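Local coordinates for peroxiredoxin 5 (Alvinella pompejana, PDB 2XHF), which probably reduces hydrogen peroxide and organic peroxides as a thiol-dependent antioxidant enzyme of the thioredoxin-like redoxin family, at residues L157-L160 / L161-R165; L66-Y69 / D70-K73. All coordinates share one frame; numbering follows the deposited sequence.

Contact 1 of 2, residues L157-L160 / L161-R165; sequences LACL and LSIQR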
loop_
_atom_site.group_PDB
_atom_site.type_symbol
_atom_site.label_atom_id
_atom_site.label_comp_id
_atom_site.label_asym_id
_atom_site.label_seq_id
_atom_site.Cartn_x
_atom_site.Cartn_y
_atom_site.Cartn_z
ATOM N N LEU A 157 -5.506 20.088 16.844
ATOM C CA LEU A 157 -6.069 20.961 17.864
ATOM C C LEU A 157 -7.063 20.202 18.729
ATOM O O LEU A 157 -7.056 20.293 19.970
ATOM C CB LEU A 157 -6.748 22.141 17.186
ATOM C CG LEU A 157 -7.485 23.083 18.131
ATOM C CD1 LEU A 157 -6.569 23.503 19.270
ATOM C CD2 LEU A 157 -8.033 24.278 17.378
ATOM N N ALA A 158 -7.949 19.468 18.077
ATOM C CA ALA A 158 -8.973 18.756 18.814
ATOM C C ALA A 158 -8.270 17.890 19.849
ATOM O O ALA A 158 -8.690 17.774 21.006
ATOM C CB ALA A 158 -9.813 17.907 17.875
ATOM N N CYS A 159 -7.172 17.290 19.413
ATOM C CA CYS A 159 -6.416 16.417 20.265
ATOM C C CYS A 159 -5.828 17.137 21.511
ATOM O O CYS A 159 -5.927 16.659 22.654
ATOM C CB CYS A 159 -5.312 15.758 19.422
ATOM S SG CYS A 159 -4.374 14.538 20.236
ATOM N N LEU A 160 -5.225 18.293 21.291
ATOM C CA LEU A 160 -4.619 19.040 22.382
ATOM C C LEU A 160 -5.624 19.514 23.445
ATOM O O LEU A 160 -5.330 19.496 24.646
ATOM C CB LEU A 160 -3.861 20.236 21.822
ATOM C CG LEU A 160 -3.176 21.095 22.882
ATOM C CD1 LEU A 160 -2.189 20.271 23.706
ATOM C CD2 LEU A 160 -2.484 22.247 22.191
ATOM N N LEU A 161 -6.791 19.974 23.017
ATOM C CA LEU A 161 -7.759 20.514 23.969
ATOM C C LEU A 161 -8.233 19.436 24.922
ATOM O O LEU A 161 -8.386 19.683 26.114
ATOM C CB LEU A 161 -8.938 21.158 23.245
ATOM C CG LEU A 161 -8.551 22.360 22.383
ATOM C CD1 LEU A 161 -9.772 22.865 21.654
ATOM C CD2 LEU A 161 -7.926 23.450 23.221
ATOM N N SER A 162 -8.389 18.212 24.414
ATOM C CA SER A 162 -8.803 17.090 25.257
ATOM C C SER A 162 -7.728 16.779 26.283
ATOM O O SER A 162 -7.997 16.563 27.456
ATOM C CB SER A 162 -9.078 15.850 24.409
ATOM O OG SER A 162 -10.281 15.994 23.680
ATOM N N ILE A 163 -6.490 16.765 25.831
ATOM C CA ILE A 163 -5.384 16.570 26.745
ATOM C C ILE A 163 -5.431 17.620 27.856
ATOM O O ILE A 163 -5.317 17.290 29.036
ATOM C CB ILE A 163 -4.055 16.629 25.986
ATOM C CG1 ILE A 163 -3.882 15.333 25.187
ATOM C CG2 ILE A 163 -2.885 16.805 26.938
ATOM C CD1 ILE A 163 -2.768 15.395 24.178
ATOM N N GLN A 164 -5.630 18.879 27.487
ATOM C CA GLN A 164 -5.589 19.948 28.486
ATOM C C GLN A 164 -6.744 19.910 29.493
ATOM O O GLN A 164 -6.574 20.332 30.638
ATOM C CB GLN A 164 -5.477 21.304 27.792
ATOM C CG GLN A 164 -4.148 21.406 27.080
ATOM C CD GLN A 164 -3.862 22.767 26.523
ATOM O OE1 GLN A 164 -4.763 23.583 26.371
ATOM N NE2 GLN A 164 -2.596 23.023 26.202
ATOM N N ARG A 165 -7.896 19.387 29.079
ATOM C CA ARG A 165 -9.027 19.226 30.000
ATOM C C ARG A 165 -8.628 18.347 31.190
ATOM O O ARG A 165 -9.193 18.449 32.288
ATOM C CB ARG A 165 -10.231 18.595 29.292
ATOM C CG ARG A 165 -10.938 19.476 28.263
ATOM C CD ARG A 165 -11.422 20.798 28.840
ATOM N NE ARG A 165 -12.211 20.666 30.065
ATOM C CZ ARG A 165 -13.534 20.526 30.114
ATOM N NH1 ARG A 165 -14.259 20.484 29.003
ATOM N NH2 ARG A 165 -14.143 20.436 31.287
HETATM O O HOH W 1 -11.301 18.172 21.668
#
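Leu157 and Leu161 meet one helical turn apart on the outer side of the helix, where CD1 of Leu157 lies 3.9 Å from CG of Leu161. The two isobutyl groups cross obliquely, and the methine CG of Leu161 also comes close to the carbonyl oxygen of Leu157. That oxygen accepts a hydrogen bond from Leu161 N at 3.1 Å. Further along, Gln164 runs back over Leu160: with its CG beside the backbone N (chi1 -66°) and the chain extended beyond, the amide end reaches the leucine branch, NE2 standing 3.7 Å from Leu160 CD1. The Gln164 backbone N binds Leu160 O at 2.9 Å. On the inner side Cys159 SG faces Ile163 CD1 at 4.3 Å, a loose apolar touch; Ile163 N also bonds to Cys159 O. The bond from Ser162 N to Ala158 O is weak at 3.4 Å; a water donates to the same Ala158 O at 2.7 Å and also bonds Ser162 OG, so this carbonyl has two partners. Together these bonds make an alpha-helix whose Cys159, Leu160 and Ile163 are buried, while Leu157, Leu161 and Gln164 are exposed. At its start Glu64 OE1 accepts a hydrogen bond from Leu157 N, and Thr155 OG1 is bonded to Ala158 N. Helix 156-165 packs against both helix 69-74, whose Phe72 touches Cys159, Leu160 and Ile163, and strand 136-141 of the central sheet, where Leu139 meets Cys159, Ser162 and Ile163.

Contact 2 of 2, residues L66-Y69 / D70-K73; sequences LSLY and DKFK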
loop_
_atom_site.group_PDB
_atom_site.type_symbol
_atom_site.label_atom_id
_atom_site.label_comp_id
_atom_site.label_asym_id
_atom_site.label_seq_id
_atom_site.Cartn_x
_atom_site.Cartn_y
_atom_site.Cartn_z
ATOM N N LEU A 66 2.083 17.193 14.007
ATOM C CA LEU A 66 3.513 17.438 14.060
ATOM C C LEU A 66 3.805 18.804 14.662
ATOM O O LEU A 66 4.736 18.968 15.478
ATOM C CB LEU A 66 4.124 17.322 12.665
ATOM C CG LEU A 66 4.121 15.900 12.097
ATOM C CD1 LEU A 66 4.614 15.900 10.666
ATOM C CD2 LEU A 66 4.980 14.949 12.947
ATOM N N SER A 67 2.994 19.784 14.292
ATOM C CA SER A 67 3.215 21.152 14.776
ATOM C C SER A 67 3.002 21.238 16.293
ATOM O O SER A 67 3.629 22.062 16.960
ATOM C CB SER A 67 2.316 22.145 14.041
ATOM O OG SER A 67 0.978 22.081 14.505
ATOM N N LEU A 68 2.140 20.369 16.823
ATOM C CA LEU A 68 1.812 20.367 18.244
ATOM C C LEU A 68 2.626 19.385 19.071
ATOM O O LEU A 68 2.351 19.200 20.249
ATOM C CB LEU A 68 0.317 20.095 18.423
ATOM C CG LEU A 68 -0.577 21.222 17.916
ATOM C CD1 LEU A 68 -2.024 20.786 17.950
ATOM C CD2 LEU A 68 -0.365 22.477 18.754
ATOM N N TYR A 69 3.625 18.761 18.460
ATOM C CA TYR A 69 4.398 17.734 19.149
ATOM C C TYR A 69 4.914 18.163 20.529
ATOM O O TYR A 69 4.746 17.445 21.500
ATOM C CB TYR A 69 5.563 17.284 18.279
ATOM C CG TYR A 69 6.445 16.252 18.943
ATOM C CD1 TYR A 69 6.072 14.920 18.995
ATOM C CD2 TYR A 69 7.629 16.620 19.539
ATOM C CE1 TYR A 69 6.866 13.984 19.629
ATOM C CE2 TYR A 69 8.438 15.694 20.173
ATOM C CZ TYR A 69 8.063 14.386 20.205
ATOM O OH TYR A 69 8.887 13.491 20.833
ATOM N N ASP A 70 5.528 19.329 20.627
ATOM C CA ASP A 70 6.065 19.756 21.923
ATOM C C ASP A 70 4.951 20.062 22.946
ATOM O O ASP A 70 5.127 19.848 24.138
ATOM C CB ASP A 70 7.024 20.937 21.757
ATOM C CG ASP A 70 8.367 20.528 21.137
ATOM O OD1 ASP A 70 8.946 19.484 21.534
ATOM O OD2 ASP A 70 8.832 21.266 20.236
ATOM N N LYS A 71 3.785 20.498 22.484
ATOM C CA LYS A 71 2.639 20.671 23.375
ATOM C C LYS A 71 2.136 19.340 23.925
ATOM O O LYS A 71 1.819 19.223 25.108
ATOM C CB LYS A 71 1.494 21.375 22.649
ATOM C CG LYS A 71 1.815 22.759 22.198
ATOM C CD LYS A 71 2.129 23.683 23.367
ATOM C CE LYS A 71 0.900 23.970 24.229
ATOM N NZ LYS A 71 1.159 24.951 25.342
ATOM N N PHE A 72 2.062 18.328 23.069
ATOM C CA PHE A 72 1.672 16.999 23.503
ATOM C C PHE A 72 2.713 16.489 24.504
ATOM O O PHE A 72 2.381 15.966 25.572
ATOM C CB PHE A 72 1.606 16.062 22.304
ATOM C CG PHE A 72 0.520 16.390 21.298
ATOM C CD1 PHE A 72 -0.728 16.846 21.684
ATOM C CD2 PHE A 72 0.744 16.182 19.951
ATOM C CE1 PHE A 72 -1.712 17.114 20.739
ATOM C CE2 PHE A 72 -0.235 16.449 19.017
ATOM C CZ PHE A 72 -1.463 16.912 19.416
ATOM N N LYS A 73 3.979 16.666 24.159
ATOM C CA LYS A 73 5.073 16.220 24.990
ATOM C C LYS A 73 5.079 16.882 26.382
ATOM O O LYS A 73 5.360 16.216 27.363
ATOM C CB LYS A 73 6.403 16.402 24.247
ATOM C CG LYS A 73 7.611 15.974 25.055
ATOM C CD LYS A 73 8.832 15.752 24.198
ATOM C CE LYS A 73 9.266 16.981 23.439
ATOM N NZ LYS A 73 9.611 18.125 24.311
HETATM O O HOH W 2 4.260 22.055 19.757
HETATM O O HOH W 3 6.392 20.973 18.061
#
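Leu68 and Phe72 both carry their first side-chain branch beside the backbone N (chi1 -68° and -66°), which turns the phenyl ring back toward the leucine. Leu68 CB then stands over one ring face in a CH-pi contact, 4.0 Å from the ring centroid and displaced toward the rim, with Phe72 CE2 its nearest ring atom. Leu68 O lies over a face of the ring too, while accepting a hydrogen bond from Phe72 N at 3.0 Å. Tyr69 and Lys73 instead swing CG away from their own N, and the bent lysine chain brings CE to 3.6 Å from Tyr69 CE2. Their backbones are joined by Lys73 N to Tyr69 O at 2.9 Å. The bend in Lys73 also carries NZ to Asp70 OD1, a salt bridge whose hydrogen bond is weak at 3.2 Å. Leu68 ends helix 62-67 and sits at the N-cap position of helix 69-74, a one-residue break between two consecutive helices of the thioredoxin-like fold. At the break two waters donate to Ser67 O; one accepts from Lys71 N, the other from Asp70 N while donating to Asp70 OD2. The Phe72 ring also touches Ile80 of strand 79-84 and, on helix 156-165, Cys159, Leu160 and Ile163. An alanine in place of Phe72 would probably leave Leu68 CB without its ring face and open a gap against Ile80 and Ile163. Tyr69 makes a cation-pi contact with Lys103 and touches His78 and Ile80.

Overall arrangement
Contact 2 (66-69 with 70-73) comes first along the chain, at the joint between helices 62-67 and 69-74; contact 1 (157-160 with 161-165) lies far later, within helix 156-165 near the end of the modelled chain. Their centres are about 11 Å apart, each about 16 Å from the centre of the chain and on the same side of it. They touch directly: Ile163 CD1 comes within 3.5 Å of Phe72 CD1, and Cys159 SG within 3.7 Å of Phe72 CE1. Two sequence-distant helices thus share one apolar seam beside the central mixed sheet, contacting strands 136-141 and 79-84, which lie on either side of strand 44-49; helix 156-165 meets the first and helix 69-74 the second.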